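Minor fimbrium tip subunit Mfa3 (Porphyromonas gingivalis ATCC 33277, PDB 5NF4) forms part of the tip of the minor fimbriae of this periodontal pathogen, filaments that mediate biofilm formation and adhesion to host cells and other oral bacteria. Local coordinates at residues A298-Q303 against L312-S317; Q303-A308 against D335-K340. All coordinates share one frame; numbering follows the deposited sequence.

Contact 1 of 2, residues A298-Q303 against L312-S317; sequences AIPGGQ and LADKPS
The pyrrolidine ring of Pro300 has the CD1 methyl of Leu312 obliquely off one face and the carboxylate of Asp314 beyond its CB-CG edge, raised toward the other face. Asp314 OD2 is equally far, 4.0 Å, from Pro300 CB and CG, and the puckered ring and the carboxylate are set obliquely to each other, an apolar edge against a carboxylate corner. The proline is the second residue of a type II beta turn, Ile299 to Gly302, closed by a 2.8 Å hydrogen bond from Gly302 N to Ile299 O. This turn leads into the short helix 304-308, and the loop 312-317 leaves that helix, so the contact joins its two flanking loops at the surface of the protein. The ring of Phe307, from the helix, packs against both, its CE1 touching Pro300 CG and Asp314 O. Leu312 adds its CD1 methyl, 3.2 Å from Pro300 O, the closest approach across the two segments; its CG is anti to its own carbonyl carbon (chi1 -46°), which sends the branch toward the turn. Within 312-317, Lys315 folds back on the loop; its ammonium also bonds to Gly310 O and makes a cation-pi contact with Trp263. Lys315 NZ reaches Leu312 O at 2.8 Å, with a C=O...N angle of 150° and the donor tilted 29° from the carbonyl plane.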
loop_
_atom_site.group_PDB
_atom_site.type_symbol
_atom_site.label_atom_id
_atom_site.label_comp_id
_atom_site.label_asym_id
_atom_site.label_seq_id
_atom_site.Cartn_x
_atom_site.Cartn_y
_atom_site.Cartn_z
ATOM N N ALA A 298 22.908 3.679 -2.815
ATOM C CA ALA A 298 23.846 2.567 -2.836
ATOM C C ALA A 298 23.829 1.780 -1.538
ATOM O O ALA A 298 23.729 2.343 -0.448
ATOM C CB ALA A 298 25.241 3.069 -3.110
ATOM N N ILE A 299 23.958 0.468 -1.669
ATOM C CA ILE A 299 23.984 -0.410 -0.515
ATOM C C ILE A 299 25.369 -0.406 0.124
ATOM O O ILE A 299 26.371 -0.566 -0.569
ATOM C CB ILE A 299 23.580 -1.832 -0.911
ATOM C CG1 ILE A 299 22.066 -1.884 -1.114
ATOM C CG2 ILE A 299 24.015 -2.841 0.150
ATOM C CD1 ILE A 299 21.655 -2.738 -2.256
ATOM N N PRO A 300 25.432 -0.216 1.452
ATOM C CA PRO A 300 26.723 -0.319 2.140
ATOM C C PRO A 300 27.403 -1.641 1.840
ATOM O O PRO A 300 26.840 -2.690 2.140
ATOM C CB PRO A 300 26.343 -0.229 3.628
ATOM C CG PRO A 300 25.041 0.410 3.654
ATOM C CD PRO A 300 24.330 -0.007 2.407
ATOM N N GLY A 301 28.596 -1.600 1.256
ATOM C CA GLY A 301 29.323 -2.820 0.957
ATOM C C GLY A 301 28.991 -3.372 -0.417
ATOM O O GLY A 301 29.649 -4.291 -0.877
ATOM N N GLY A 302 27.964 -2.817 -1.064
ATOM C CA GLY A 302 27.661 -3.155 -2.446
ATOM C C GLY A 302 26.945 -4.483 -2.658
ATOM O O GLY A 302 26.548 -4.808 -3.779
ATOM N N GLN A 303 26.791 -5.258 -1.590
ATOM C CA GLN A 303 26.089 -6.537 -1.668
ATOM C C GLN A 303 24.831 -6.507 -0.810
ATOM O O GLN A 303 24.884 -6.286 0.404
ATOM C CB GLN A 303 26.989 -7.682 -1.226
ATOM C CG GLN A 303 28.213 -7.877 -2.092
ATOM C CD GLN A 303 29.062 -8.994 -1.553
ATOM O OE1 GLN A 303 28.678 -10.162 -1.621
ATOM N NE2 GLN A 303 30.198 -8.643 -0.968
ATOM N N LEU A 312 26.411 -6.176 8.781
ATOM C CA LEU A 312 27.320 -5.023 8.708
ATOM C C LEU A 312 27.034 -4.046 9.850
ATOM O O LEU A 312 26.017 -4.144 10.506
ATOM C CB LEU A 312 27.186 -4.319 7.355
ATOM C CG LEU A 312 27.176 -5.219 6.113
ATOM C CD1 LEU A 312 26.897 -4.412 4.853
ATOM C CD2 LEU A 312 28.470 -5.976 5.961
ATOM N N ALA A 313 27.971 -3.138 10.097
ATOM C CA ALA A 313 27.796 -2.116 11.131
ATOM C C ALA A 313 26.545 -1.286 10.887
ATOM O O ALA A 313 25.795 -0.985 11.827
ATOM C CB ALA A 313 29.018 -1.225 11.175
ATOM N N ASP A 314 26.327 -0.903 9.633
ATOM C CA ASP A 314 25.109 -0.183 9.257
ATOM C C ASP A 314 23.986 -1.190 9.098
ATOM O O ASP A 314 24.168 -2.166 8.370
ATOM C CB ASP A 314 25.270 0.565 7.936
ATOM C CG ASP A 314 26.324 1.629 7.975
ATOM O OD1 ASP A 314 26.769 2.038 9.073
ATOM O OD2 ASP A 314 26.702 2.059 6.869
ATOM N N LYS A 315 22.854 -0.967 9.762
ATOM C CA LYS A 315 21.674 -1.826 9.636
ATOM C C LYS A 315 20.592 -1.233 8.741
ATOM O O LYS A 315 20.357 -0.012 8.764
ATOM C CB LYS A 315 21.057 -2.113 11.010
ATOM C CG LYS A 315 22.025 -2.522 12.099
ATOM C CD LYS A 315 22.697 -3.869 11.826
ATOM C CE LYS A 315 23.837 -4.114 12.817
ATOM N NZ LYS A 315 24.529 -5.411 12.578
ATOM N N PRO A 316 19.892 -2.084 7.975
ATOM C CA PRO A 316 18.831 -1.508 7.152
ATOM C C PRO A 316 17.595 -1.122 7.920
ATOM O O PRO A 316 17.391 -1.491 9.071
ATOM C CB PRO A 316 18.501 -2.612 6.164
ATOM C CG PRO A 316 18.963 -3.854 6.795
ATOM C CD PRO A 316 20.096 -3.522 7.684
ATOM N N SER A 317 16.760 -0.351 7.252
ATOM C CA SER A 317 15.375 -0.241 7.670
ATOM C C SER A 317 14.598 -1.396 7.049
ATOM O O SER A 317 14.656 -1.603 5.830
ATOM C CB SER A 317 14.784 1.074 7.241
ATOM O OG SER A 317 13.405 1.049 7.490
#

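Contact 2 of 2, residues Q303-A308 against D335-K340; sequences QYLPFA and DKIEVK
Apolar packing between Leu305 and Val339 forms the middle of this buried contact. Leu305 CD1 is 4.0 Å from Val339 CG2 and 4.2 Å from Ile337 CG1, each pair of side chains crossing at about a right angle. The other valine branch, CG1, is anti to the backbone N (chi1 -178°) and meets Tyr304 CD2 obliquely at 4.1 Å, so the two methyls of Val339 are shared between successive helix residues. The polar link runs through one water, which accepts from Tyr304 N at 2.9 Å and donates to Val339 O at 2.7 Å, giving the amide of the first helical residue a partner that its own helix cannot supply. The phenol of Tyr304 is held elsewhere, by Pro291 O and the hydroxyl of Tyr328, whose ring it meets edge-to-face. A salt bridge within 335-340 joins Lys336, just before the strand, to Glu338 in it: Lys336 NZ to Glu338 OE2, 3.2 Å, on the anti side of the carboxylate, while the CB of Glu338 points away from the helix. Helix 304-308 lies across strand 337-340 at 80°, a short helix in an interstrand connection packed on a beta-sheet, consistent with the beta-sandwich domains of fimbrillins.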
loop_
_atom_site.group_PDB
_atom_site.type_symbol
_atom_site.label_atom_id
_atom_site.label_comp_id
_atom_site.label_asym_id
_atom_site.label_seq_id
_atom_site.Cartn_x
_atom_site.Cartn_y
_atom_site.Cartn_z
ATOM N N GLN A 303 26.791 -5.258 -1.590
ATOM C CA GLN A 303 26.089 -6.537 -1.668
ATOM C C GLN A 303 24.831 -6.507 -0.810
ATOM O O GLN A 303 24.884 -6.286 0.404
ATOM C CB GLN A 303 26.989 -7.682 -1.226
ATOM C CG GLN A 303 28.213 -7.877 -2.092
ATOM C CD GLN A 303 29.062 -8.994 -1.553
ATOM O OE1 GLN A 303 28.678 -10.162 -1.621
ATOM N NE2 GLN A 303 30.198 -8.643 -0.968
ATOM N N TYR A 304 23.696 -6.724 -1.457
ATOM C CA TYR A 304 22.420 -6.683 -0.775
ATOM C C TYR A 304 22.361 -7.655 0.397
ATOM O O TYR A 304 21.963 -7.273 1.494
ATOM C CB TYR A 304 21.284 -6.996 -1.742
ATOM C CG TYR A 304 19.929 -6.901 -1.094
ATOM C CD1 TYR A 304 19.233 -5.708 -1.071
ATOM C CD2 TYR A 304 19.338 -8.010 -0.499
ATOM C CE1 TYR A 304 17.982 -5.613 -0.470
ATOM C CE2 TYR A 304 18.094 -7.926 0.106
ATOM C CZ TYR A 304 17.421 -6.721 0.121
ATOM O OH TYR A 304 16.173 -6.613 0.712
ATOM N N LEU A 305 22.771 -8.907 0.202
ATOM C CA LEU A 305 22.405 -9.899 1.211
ATOM C C LEU A 305 23.053 -9.682 2.582
ATOM O O LEU A 305 22.360 -9.771 3.594
ATOM C CB LEU A 305 22.706 -11.306 0.709
ATOM C CG LEU A 305 21.589 -11.844 -0.184
ATOM C CD1 LEU A 305 22.088 -13.133 -0.860
ATOM C CD2 LEU A 305 20.281 -12.100 0.586
ATOM N N PRO A 306 24.361 -9.380 2.623
ATOM C CA PRO A 306 24.995 -9.155 3.925
ATOM C C PRO A 306 24.410 -7.947 4.647
ATOM O O PRO A 306 24.254 -7.976 5.858
ATOM C CB PRO A 306 26.468 -8.931 3.571
ATOM C CG PRO A 306 26.644 -9.567 2.226
ATOM C CD PRO A 306 25.344 -9.437 1.524
ATOM N N PHE A 307 24.073 -6.903 3.906
ATOM C CA PHE A 307 23.462 -5.717 4.491
ATOM C C PHE A 307 22.088 -6.079 5.045
ATOM O O PHE A 307 21.758 -5.836 6.214
ATOM C CB PHE A 307 23.349 -4.628 3.427
ATOM C CG PHE A 307 22.684 -3.369 3.896
ATOM C CD1 PHE A 307 23.159 -2.702 5.002
ATOM C CD2 PHE A 307 21.622 -2.827 3.201
ATOM C CE1 PHE A 307 22.554 -1.529 5.427
ATOM C CE2 PHE A 307 21.050 -1.662 3.611
ATOM C CZ PHE A 307 21.512 -1.017 4.724
ATOM N N ALA A 308 21.286 -6.687 4.187
ATOM C CA ALA A 308 19.918 -7.056 4.535
ATOM C C ALA A 308 19.873 -8.044 5.685
ATOM O O ALA A 308 18.929 -8.047 6.480
ATOM C CB ALA A 308 19.208 -7.635 3.331
ATOM N N ASP A 335 25.226 -23.537 -5.966
ATOM C CA ASP A 335 25.443 -23.504 -4.521
ATOM C C ASP A 335 25.088 -22.180 -3.835
ATOM O O ASP A 335 25.241 -22.058 -2.622
ATOM C CB ASP A 335 26.905 -23.814 -4.237
ATOM C CG ASP A 335 27.840 -22.799 -4.876
ATOM O OD1 ASP A 335 27.554 -22.358 -6.017
ATOM O OD2 ASP A 335 28.849 -22.430 -4.235
ATOM N N LYS A 336 24.629 -21.182 -4.590
ATOM C CA LYS A 336 24.322 -19.883 -4.008
ATOM C C LYS A 336 23.313 -19.098 -4.838
ATOM O O LYS A 336 22.939 -19.521 -5.940
ATOM C CB LYS A 336 25.596 -19.047 -3.867
ATOM C CG LYS A 336 26.313 -18.857 -5.200
ATOM C CD LYS A 336 27.395 -17.802 -5.140
ATOM C CE LYS A 336 26.800 -16.407 -5.096
ATOM N NZ LYS A 336 27.807 -15.382 -5.484
ATOM N N ILE A 337 22.892 -17.956 -4.298
ATOM C CA ILE A 337 22.130 -16.985 -5.069
ATOM C C ILE A 337 22.813 -15.639 -5.032
ATOM O O ILE A 337 23.620 -15.350 -4.145
ATOM C CB ILE A 337 20.676 -16.850 -4.570
ATOM C CG1 ILE A 337 20.626 -16.282 -3.143
ATOM C CG2 ILE A 337 20.002 -18.222 -4.685
ATOM C CD1 ILE A 337 19.237 -15.838 -2.668
ATOM N N GLU A 338 22.495 -14.829 -6.032
ATOM C CA GLU A 338 22.939 -13.452 -6.071
ATOM C C GLU A 338 21.679 -12.640 -6.140
ATOM O O GLU A 338 20.733 -13.037 -6.807
ATOM C CB GLU A 338 23.847 -13.193 -7.268
ATOM C CG GLU A 338 25.056 -14.092 -7.311
ATOM C CD GLU A 338 26.001 -13.690 -8.413
ATOM O OE1 GLU A 338 25.616 -12.840 -9.240
ATOM O OE2 GLU A 338 27.128 -14.202 -8.432
ATOM N N VAL A 339 21.648 -11.534 -5.415
ATOM C CA VAL A 339 20.452 -10.702 -5.365
ATOM C C VAL A 339 20.791 -9.261 -5.627
ATOM O O VAL A 339 21.666 -8.710 -4.971
ATOM C CB VAL A 339 19.750 -10.795 -3.995
ATOM C CG1 VAL A 339 18.471 -9.954 -4.007
ATOM C CG2 VAL A 339 19.424 -12.213 -3.656
ATOM N N LYS A 340 20.098 -8.663 -6.593
ATOM C CA LYS A 340 20.130 -7.214 -6.810
ATOM C C LYS A 340 18.748 -6.666 -6.511
ATOM O O LYS A 340 17.748 -7.361 -6.704
ATOM C CB LYS A 340 20.552 -6.882 -8.238
ATOM C CG LYS A 340 21.996 -7.240 -8.576
ATOM C CD LYS A 340 22.966 -6.484 -7.691
ATOM C CE LYS A 340 24.415 -6.839 -7.977
ATOM N NZ LYS A 340 24.932 -6.137 -9.178
HETATM O O HOH W 1 23.551 -6.933 -4.321
#

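Overall arrangement
Helix 304-308 and its flanking loops connect the two contacts, whose centres are about 11 Å apart and which share Gln303, the N-cap residue. Contact 1 is a surface contact between the loops on either side of the helix, with the smaller buried area, a carboxylate near a proline and no buried residue among those that touch. Contact 2 seats the helix itself on strand 337-345 and is mainly buried, with branched aliphatic and aromatic side chains plus a bridging water. Phe307 ties them together: it belongs to the helix of contact 2, yet packs on Leu312 and Pro316 of contact 1, while Tyr304 and Leu305 serve the strand.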